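Local coordinates for sister chromatid cohesion protein (Chaetomium thermophilum, PDB 5T8V) that probably helps load the cohesin ring onto chromatin, and is represented here by its C-terminal HEAT-repeat part, at residues A[14-19]-A[70-75]; A[678-683]-A[714-719]; A[1157-1162]-A[1193-1198]. All coordinates share one frame; numbering follows the deposited sequence.

Contact 1: A[14-19]-A[70-75]; sequences NVALHE and IELNCF
Leu72 lays its CD1 methyl against CB of Ala16, and the two carbons, Ala16 CB and Leu72 CD1, stand 4.0 Å apart. Both side chains leave their backbones toward the other segment. In Leu72, CG lies anti to the carbonyl carbon (chi1 -58°), and the branch that follows carries CD1 across to the alanine. The next residue after the alanine, Leu17, meets Cys74. Leu17 CB is 4.5 Å from Cys74 SG, a loose apolar touch. The CD1 methyl of Leu17 also comes to 4.1 Å from the carbonyl O of Cys74. This leucine has CG anti to its own N (chi1 -179°), which turns the branch to the peptide of Cys74. Cys74 loses the most surface here, and the contact is wholly van der Waals in kind.

The partner segment is the end of a helix. Asn73, with positive phi, is the C-prime residue of a Schellman motif: Asn73 N bonds to Ile70 O, and Cys74 N turns back to Thr69 O. The reversal brings Leu72 and Cys74 to face the same helix.

Leu72 also rests on Arg12 and Ala13, and Cys74 on Ala13. The turn that ends helix 56-71 thus packs against the early turns of helix 9-36, while Leu17 continues onto Thr77 and Val78 of the following loop.

Contact 2: A[678-683]-A[714-719]; sequences KCISLR and KDIYLR
The guanidinium of Arg719 is approached obliquely by the CG2 methyl of Ile680, with Ile680 CG2 at 3.5 Å from Arg719 NH1. Over one face of the same group lies the carbonyl O of Asp715, from its own helix, 4.2 Å above the plane and offset toward the rim. Arg719 NH1 has its main polar partner in Glu687 of helix 685-696, with which it forms a salt bridge. The arginine leaves its backbone toward helix 666-682 and is bent at chi3 (-128°).

Ile680 has a second contact. Ile680 CD1 meets Ile716 CD1 at 4.0 Å, and the two side chains cross at about a right angle. In Ile680 the two branches divide the work: CG1, anti to the carbonyl carbon (chi1 -63°), leads to Ile716, whereas CG2 serves the arginine. Both isoleucines are buried, and both also touch Glu687. Ile716 reaches Thr691 as well. Helix 685-696 therefore lines the joint between the two segments, and its Glu687 holds the arginine head beside the apolar pair.

Helices 666-682 and 703-719 are neighbours in the stack, with helix 685-696 between them in sequence. Such packing of successive helices, with a shared partner helix, is characteristic of a HEAT-repeat solenoid.

Contact 3: A[1157-1162]-A[1193-1198]; sequences VHPKET and ETVIER
Val1195 and Lys1160 bury the most surface, followed by Pro1159. The lysine lies across the valine with its methylenes. Lys1160 CG is 3.4 Å from Val1195 CG2, and Lys1160 CE is 3.7 Å from Val1195 CG2. Beyond CG the lysine chain is extended, so that a single methyl is met by CG, CD and CE. The other methyl faces the proline: Val1195 CG1 lies 4.4 Å from Pro1159 CB. Chi1 of Val1195 (66°) sets CG2 anti to N, which directs CG2 to the lysine and CG1 to the proline.

The contact joins a loop and a short helix of the HEAT-repeat array. The loop runs between helices 1139-1154 and 1163-1169. The short helix, 1193-1196, follows helix 1175-1191. Leu1188 of that longer helix touches Pro1159 and Ile1196, and so links the loop and the short helix.

On the more exposed side Arg1198 comes near the lysine. Arg1198 NH2 is 4.0 Å from Lys1160 CE, and the guanidinium stands oblique to it. Val1195 CA sits at the edge of this group, in its plane. The two charged ends are close, with Lys1160 NZ and Arg1198 NH2 4.3 Å apart. Each probably disfavours the other's positive charge somewhat.

How the contacts relate
The three contacts come in series along the chain. From the centre of each contact to the centre of the chain, the distance is about 73 Å for contact 1, near the N-terminal end, 18 Å for contact 2 and 49 Å for contact 3. Contacts 1 and 3 lie on opposite sides of that centre. Centre to centre, contacts 1 and 2 are about 77 Å apart, contacts 2 and 3 about 54 Å, and contacts 1 and 3 about 119 Å. They share no helix and do not touch. Contacts 2 and 3 fall in the PDS5-like and Sister chromatid cohesion C-terminus regions. Each joins local pieces of an elongated helical chain, consistent with a HEAT-repeat scaffold.

Contact 1: A[14-19]-A[70-75]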
# COMPACT_ATOMS: atom_id res chain seq x y z
N ASN A 14 -1.34 42.26 -63.02
CA ASN A 14 -1.98 42.54 -64.30
C ASN A 14 -2.37 41.26 -65.02
O ASN A 14 -3.44 41.18 -65.65
CB ASN A 14 -1.07 43.40 -65.18
CG ASN A 14 -1.79 43.95 -66.40
OD1 ASN A 14 -2.54 43.24 -67.06
ND2 ASN A 14 -1.56 45.22 -66.70
N VAL A 15 -1.53 40.23 -64.95
CA VAL A 15 -1.82 38.96 -65.62
C VAL A 15 -3.07 38.32 -65.01
O VAL A 15 -3.98 37.90 -65.73
CB VAL A 15 -0.61 38.01 -65.54
CG1 VAL A 15 -0.97 36.62 -66.06
CG2 VAL A 15 0.55 38.57 -66.34
N ALA A 16 -3.12 38.23 -63.68
CA ALA A 16 -4.31 37.68 -63.03
C ALA A 16 -5.55 38.47 -63.42
O ALA A 16 -6.61 37.89 -63.67
CB ALA A 16 -4.12 37.68 -61.52
N LEU A 17 -5.44 39.80 -63.48
CA LEU A 17 -6.57 40.63 -63.86
C LEU A 17 -7.06 40.28 -65.27
O LEU A 17 -8.26 40.06 -65.48
CB LEU A 17 -6.20 42.11 -63.78
CG LEU A 17 -7.31 43.10 -64.14
CD1 LEU A 17 -8.38 43.12 -63.06
CD2 LEU A 17 -6.73 44.49 -64.36
N HIS A 18 -6.14 40.23 -66.24
CA HIS A 18 -6.55 39.97 -67.61
C HIS A 18 -7.10 38.55 -67.77
O HIS A 18 -8.03 38.33 -68.55
CB HIS A 18 -5.38 40.21 -68.56
CG HIS A 18 -5.12 41.66 -68.84
ND1 HIS A 18 -6.00 42.66 -68.46
CD2 HIS A 18 -4.09 42.28 -69.45
CE1 HIS A 18 -5.52 43.83 -68.83
NE2 HIS A 18 -4.36 43.63 -69.44
N GLU A 19 -6.53 37.59 -67.05
CA GLU A 19 -7.03 36.22 -67.11
C GLU A 19 -8.46 36.15 -66.56
O GLU A 19 -9.34 35.56 -67.19
CB GLU A 19 -6.11 35.28 -66.33
CG GLU A 19 -4.78 35.01 -67.03
CD GLU A 19 -3.87 34.11 -66.21
OE1 GLU A 19 -4.19 33.84 -65.04
OE2 GLU A 19 -2.83 33.67 -66.75
N ILE A 70 -7.45 38.67 -55.59
CA ILE A 70 -7.49 39.14 -54.21
C ILE A 70 -6.09 39.12 -53.61
O ILE A 70 -5.64 40.10 -53.00
CB ILE A 70 -8.48 38.31 -53.38
CG1 ILE A 70 -9.92 38.71 -53.72
CG2 ILE A 70 -8.23 38.48 -51.88
CD1 ILE A 70 -10.98 37.82 -53.12
N GLU A 71 -5.37 38.01 -53.77
CA GLU A 71 -4.06 37.89 -53.14
C GLU A 71 -3.04 38.87 -53.72
O GLU A 71 -2.09 39.24 -53.04
CB GLU A 71 -3.54 36.45 -53.27
CG GLU A 71 -4.23 35.48 -52.33
CD GLU A 71 -3.67 34.08 -52.42
OE1 GLU A 71 -2.85 33.82 -53.33
OE2 GLU A 71 -4.05 33.23 -51.59
N LEU A 72 -3.23 39.29 -54.97
CA LEU A 72 -2.34 40.26 -55.60
C LEU A 72 -2.87 41.69 -55.51
O LEU A 72 -2.34 42.58 -56.18
CB LEU A 72 -2.10 39.88 -57.07
CG LEU A 72 -1.51 38.49 -57.31
CD1 LEU A 72 -1.21 38.30 -58.78
CD2 LEU A 72 -0.25 38.27 -56.48
N ASN A 73 -3.90 41.92 -54.70
CA ASN A 73 -4.39 43.27 -54.41
C ASN A 73 -4.77 44.03 -55.68
O ASN A 73 -4.60 45.25 -55.76
CB ASN A 73 -3.35 44.06 -53.61
CG ASN A 73 -3.94 45.28 -52.93
OD1 ASN A 73 -5.11 45.28 -52.55
ND2 ASN A 73 -3.14 46.32 -52.77
N CYS A 74 -5.28 43.32 -56.68
CA CYS A 74 -5.83 43.94 -57.88
C CYS A 74 -7.30 43.63 -58.08
O CYS A 74 -7.87 44.02 -59.11
CB CYS A 74 -5.04 43.51 -59.12
SG CYS A 74 -5.05 41.74 -59.46
N PHE A 75 -7.94 42.95 -57.13
CA PHE A 75 -9.37 42.70 -57.20
C PHE A 75 -10.18 43.99 -57.24
O PHE A 75 -11.31 43.99 -57.73
CB PHE A 75 -9.80 41.84 -56.01
CG PHE A 75 -11.26 41.48 -56.00
CD1 PHE A 75 -11.82 40.77 -57.04
CD2 PHE A 75 -12.06 41.85 -54.93
CE1 PHE A 75 -13.16 40.43 -57.02
CE2 PHE A 75 -13.40 41.52 -54.91
CZ PHE A 75 -13.96 40.81 -55.96

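Contact 2: A[678-683]-A[714-719]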
# COMPACT_ATOMS: atom_id res chain seq x y z
N LYS A 678 8.17 -5.13 -5.45
CA LYS A 678 8.42 -4.41 -6.69
C LYS A 678 9.71 -3.60 -6.61
O LYS A 678 10.52 -3.60 -7.55
CB LYS A 678 7.23 -3.50 -7.02
CG LYS A 678 7.28 -2.89 -8.42
CD LYS A 678 7.30 -3.97 -9.50
CE LYS A 678 6.35 -3.65 -10.63
NZ LYS A 678 6.34 -4.72 -11.67
N CYS A 679 9.92 -2.90 -5.49
CA CYS A 679 11.18 -2.19 -5.30
C CYS A 679 12.37 -3.13 -5.47
O CYS A 679 13.28 -2.85 -6.25
CB CYS A 679 11.20 -1.55 -3.91
SG CYS A 679 9.97 -0.25 -3.66
N ILE A 680 12.36 -4.25 -4.75
CA ILE A 680 13.46 -5.21 -4.85
C ILE A 680 13.63 -5.66 -6.29
O ILE A 680 14.75 -5.91 -6.75
CB ILE A 680 13.20 -6.41 -3.91
CG1 ILE A 680 13.17 -5.94 -2.45
CG2 ILE A 680 14.27 -7.48 -4.10
CD1 ILE A 680 12.58 -6.96 -1.50
N SER A 681 12.53 -5.78 -7.03
CA SER A 681 12.60 -6.22 -8.42
C SER A 681 13.29 -5.18 -9.29
O SER A 681 14.10 -5.54 -10.16
CB SER A 681 11.19 -6.51 -8.94
OG SER A 681 11.22 -6.84 -10.32
N LEU A 682 13.00 -3.90 -9.08
CA LEU A 682 13.56 -2.86 -9.94
C LEU A 682 14.98 -2.49 -9.55
O LEU A 682 15.78 -2.11 -10.42
CB LEU A 682 12.66 -1.63 -9.91
CG LEU A 682 11.32 -1.82 -10.63
CD1 LEU A 682 10.36 -0.71 -10.26
CD2 LEU A 682 11.52 -1.87 -12.14
N ARG A 683 15.33 -2.57 -8.27
CA ARG A 683 16.68 -2.27 -7.80
C ARG A 683 17.09 -3.30 -6.76
O ARG A 683 16.87 -3.12 -5.56
CB ARG A 683 16.77 -0.84 -7.25
CG ARG A 683 16.58 0.24 -8.30
CD ARG A 683 17.73 0.26 -9.32
NE ARG A 683 17.35 0.86 -10.60
CZ ARG A 683 17.57 2.13 -10.93
NH1 ARG A 683 18.16 2.96 -10.08
NH2 ARG A 683 17.19 2.58 -12.12
N LYS A 714 11.02 -16.32 1.22
CA LYS A 714 11.50 -17.52 0.53
C LYS A 714 12.11 -17.17 -0.81
O LYS A 714 13.26 -17.54 -1.11
CB LYS A 714 10.35 -18.52 0.36
CG LYS A 714 10.59 -19.64 -0.64
CD LYS A 714 9.32 -20.41 -0.90
CE LYS A 714 9.44 -21.27 -2.15
NZ LYS A 714 8.15 -21.95 -2.48
N ASP A 715 11.36 -16.44 -1.65
CA ASP A 715 11.91 -16.02 -2.93
C ASP A 715 13.25 -15.32 -2.76
O ASP A 715 14.21 -15.60 -3.49
CB ASP A 715 10.92 -15.10 -3.65
CG ASP A 715 9.64 -15.82 -4.04
OD1 ASP A 715 9.70 -17.03 -4.35
OD2 ASP A 715 8.57 -15.17 -4.05
N ILE A 716 13.35 -14.42 -1.78
CA ILE A 716 14.60 -13.72 -1.53
C ILE A 716 15.69 -14.70 -1.09
O ILE A 716 16.85 -14.57 -1.48
CB ILE A 716 14.39 -12.60 -0.49
CG1 ILE A 716 13.36 -11.59 -1.00
CG2 ILE A 716 15.71 -11.91 -0.19
CD1 ILE A 716 12.84 -10.65 0.07
N TYR A 717 15.32 -15.68 -0.26
CA TYR A 717 16.30 -16.68 0.15
C TYR A 717 16.90 -17.38 -1.05
O TYR A 717 18.11 -17.62 -1.10
CB TYR A 717 15.64 -17.70 1.09
CG TYR A 717 16.60 -18.73 1.65
CD1 TYR A 717 17.01 -19.81 0.88
CD2 TYR A 717 17.10 -18.62 2.94
CE1 TYR A 717 17.89 -20.75 1.39
CE2 TYR A 717 17.98 -19.55 3.45
CZ TYR A 717 18.37 -20.62 2.67
OH TYR A 717 19.24 -21.56 3.18
N LEU A 718 16.07 -17.72 -2.05
CA LEU A 718 16.60 -18.38 -3.24
C LEU A 718 17.43 -17.42 -4.08
O LEU A 718 18.43 -17.83 -4.67
CB LEU A 718 15.46 -18.98 -4.06
CG LEU A 718 14.61 -20.07 -3.38
CD1 LEU A 718 13.58 -20.61 -4.36
CD2 LEU A 718 15.49 -21.20 -2.84
N ARG A 719 17.02 -16.15 -4.16
CA ARG A 719 17.75 -15.19 -4.99
C ARG A 719 19.13 -14.89 -4.42
O ARG A 719 20.15 -15.04 -5.10
CB ARG A 719 16.95 -13.90 -5.13
CG ARG A 719 15.71 -14.00 -5.98
CD ARG A 719 15.26 -12.62 -6.45
NE ARG A 719 13.86 -12.36 -6.16
CZ ARG A 719 13.41 -11.57 -5.18
NH1 ARG A 719 14.25 -10.93 -4.38
NH2 ARG A 719 12.10 -11.42 -5.02

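Contact 3: A[1157-1162]-A[1193-1198]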
# COMPACT_ATOMS: atom_id res chain seq x y z
N VAL A 1157 -6.51 -32.07 41.18
CA VAL A 1157 -7.22 -31.21 42.11
C VAL A 1157 -8.54 -30.79 41.48
O VAL A 1157 -8.66 -30.71 40.25
CB VAL A 1157 -6.37 -29.97 42.49
CG1 VAL A 1157 -6.13 -29.08 41.27
CG2 VAL A 1157 -7.01 -29.20 43.62
N HIS A 1158 -9.53 -30.54 42.33
CA HIS A 1158 -10.83 -30.12 41.83
C HIS A 1158 -10.77 -28.69 41.29
O HIS A 1158 -9.98 -27.87 41.77
CB HIS A 1158 -11.88 -30.21 42.94
CG HIS A 1158 -12.34 -31.60 43.22
ND1 HIS A 1158 -12.83 -32.44 42.25
CD2 HIS A 1158 -12.39 -32.31 44.38
CE1 HIS A 1158 -13.16 -33.60 42.78
NE2 HIS A 1158 -12.91 -33.54 44.08
N PRO A 1159 -11.59 -28.37 40.29
CA PRO A 1159 -11.52 -27.03 39.68
C PRO A 1159 -11.87 -25.90 40.64
O PRO A 1159 -11.50 -24.75 40.38
CB PRO A 1159 -12.53 -27.11 38.53
CG PRO A 1159 -13.45 -28.22 38.90
CD PRO A 1159 -12.62 -29.21 39.65
N LYS A 1160 -12.57 -26.19 41.74
CA LYS A 1160 -12.88 -25.14 42.71
C LYS A 1160 -11.61 -24.62 43.38
O LYS A 1160 -11.47 -23.41 43.59
CB LYS A 1160 -13.86 -25.65 43.75
CG LYS A 1160 -15.25 -25.94 43.20
CD LYS A 1160 -16.20 -26.42 44.28
CE LYS A 1160 -17.60 -26.66 43.72
NZ LYS A 1160 -18.56 -27.11 44.77
N GLU A 1161 -10.69 -25.51 43.72
CA GLU A 1161 -9.45 -25.15 44.40
C GLU A 1161 -8.45 -24.44 43.50
O GLU A 1161 -7.37 -24.09 43.97
CB GLU A 1161 -8.80 -26.40 44.99
CG GLU A 1161 -9.64 -27.14 46.02
CD GLU A 1161 -9.08 -28.50 46.37
OE1 GLU A 1161 -9.19 -29.43 45.54
OE2 GLU A 1161 -8.50 -28.65 47.47
N THR A 1162 -8.79 -24.20 42.23
CA THR A 1162 -7.79 -23.77 41.26
C THR A 1162 -8.27 -22.58 40.43
O THR A 1162 -7.47 -21.72 40.07
CB THR A 1162 -7.43 -24.95 40.35
OG1 THR A 1162 -6.84 -25.99 41.13
CG2 THR A 1162 -6.47 -24.54 39.27
N GLU A 1193 -17.77 -24.69 33.28
CA GLU A 1193 -18.44 -23.39 33.39
C GLU A 1193 -19.38 -23.37 34.59
O GLU A 1193 -19.47 -22.36 35.30
CB GLU A 1193 -19.20 -23.09 32.10
CG GLU A 1193 -20.00 -21.80 32.10
CD GLU A 1193 -20.99 -21.72 30.95
OE1 GLU A 1193 -20.78 -20.89 30.04
OE2 GLU A 1193 -21.97 -22.50 30.95
N THR A 1194 -20.09 -24.48 34.82
CA THR A 1194 -21.07 -24.56 35.89
C THR A 1194 -20.51 -24.07 37.22
O THR A 1194 -21.24 -23.50 38.03
CB THR A 1194 -21.55 -26.01 36.03
OG1 THR A 1194 -22.03 -26.48 34.77
CG2 THR A 1194 -22.67 -26.12 37.06
N VAL A 1195 -19.22 -24.29 37.47
CA VAL A 1195 -18.63 -23.96 38.76
C VAL A 1195 -18.06 -22.55 38.79
O VAL A 1195 -18.11 -21.88 39.82
CB VAL A 1195 -17.56 -25.00 39.14
CG1 VAL A 1195 -16.37 -24.93 38.18
CG2 VAL A 1195 -17.11 -24.80 40.58
N ILE A 1196 -17.50 -22.08 37.67
CA ILE A 1196 -16.92 -20.74 37.65
C ILE A 1196 -18.01 -19.68 37.63
O ILE A 1196 -17.80 -18.55 38.09
CB ILE A 1196 -15.96 -20.59 36.46
CG1 ILE A 1196 -14.83 -21.63 36.55
CG2 ILE A 1196 -15.38 -19.17 36.40
CD1 ILE A 1196 -14.01 -21.56 37.84
N GLU A 1197 -19.20 -20.02 37.12
CA GLU A 1197 -20.30 -19.07 37.18
C GLU A 1197 -20.68 -18.74 38.62
O GLU A 1197 -21.32 -17.71 38.85
CB GLU A 1197 -21.52 -19.63 36.44
CG GLU A 1197 -21.33 -19.71 34.94
CD GLU A 1197 -22.53 -20.32 34.23
OE1 GLU A 1197 -23.46 -20.77 34.93
OE2 GLU A 1197 -22.54 -20.34 32.99
N ARG A 1198 -20.30 -19.57 39.58
CA ARG A 1198 -20.65 -19.36 40.98
C ARG A 1198 -19.54 -18.68 41.78
O ARG A 1198 -19.81 -18.20 42.89
CB ARG A 1198 -20.99 -20.70 41.65
CG ARG A 1198 -22.28 -21.33 41.14
CD ARG A 1198 -22.54 -22.69 41.76
NE ARG A 1198 -21.54 -23.67 41.37
CZ ARG A 1198 -21.57 -24.96 41.70
NH1 ARG A 1198 -22.57 -25.43 42.45
NH2 ARG A 1198 -20.61 -25.78 41.29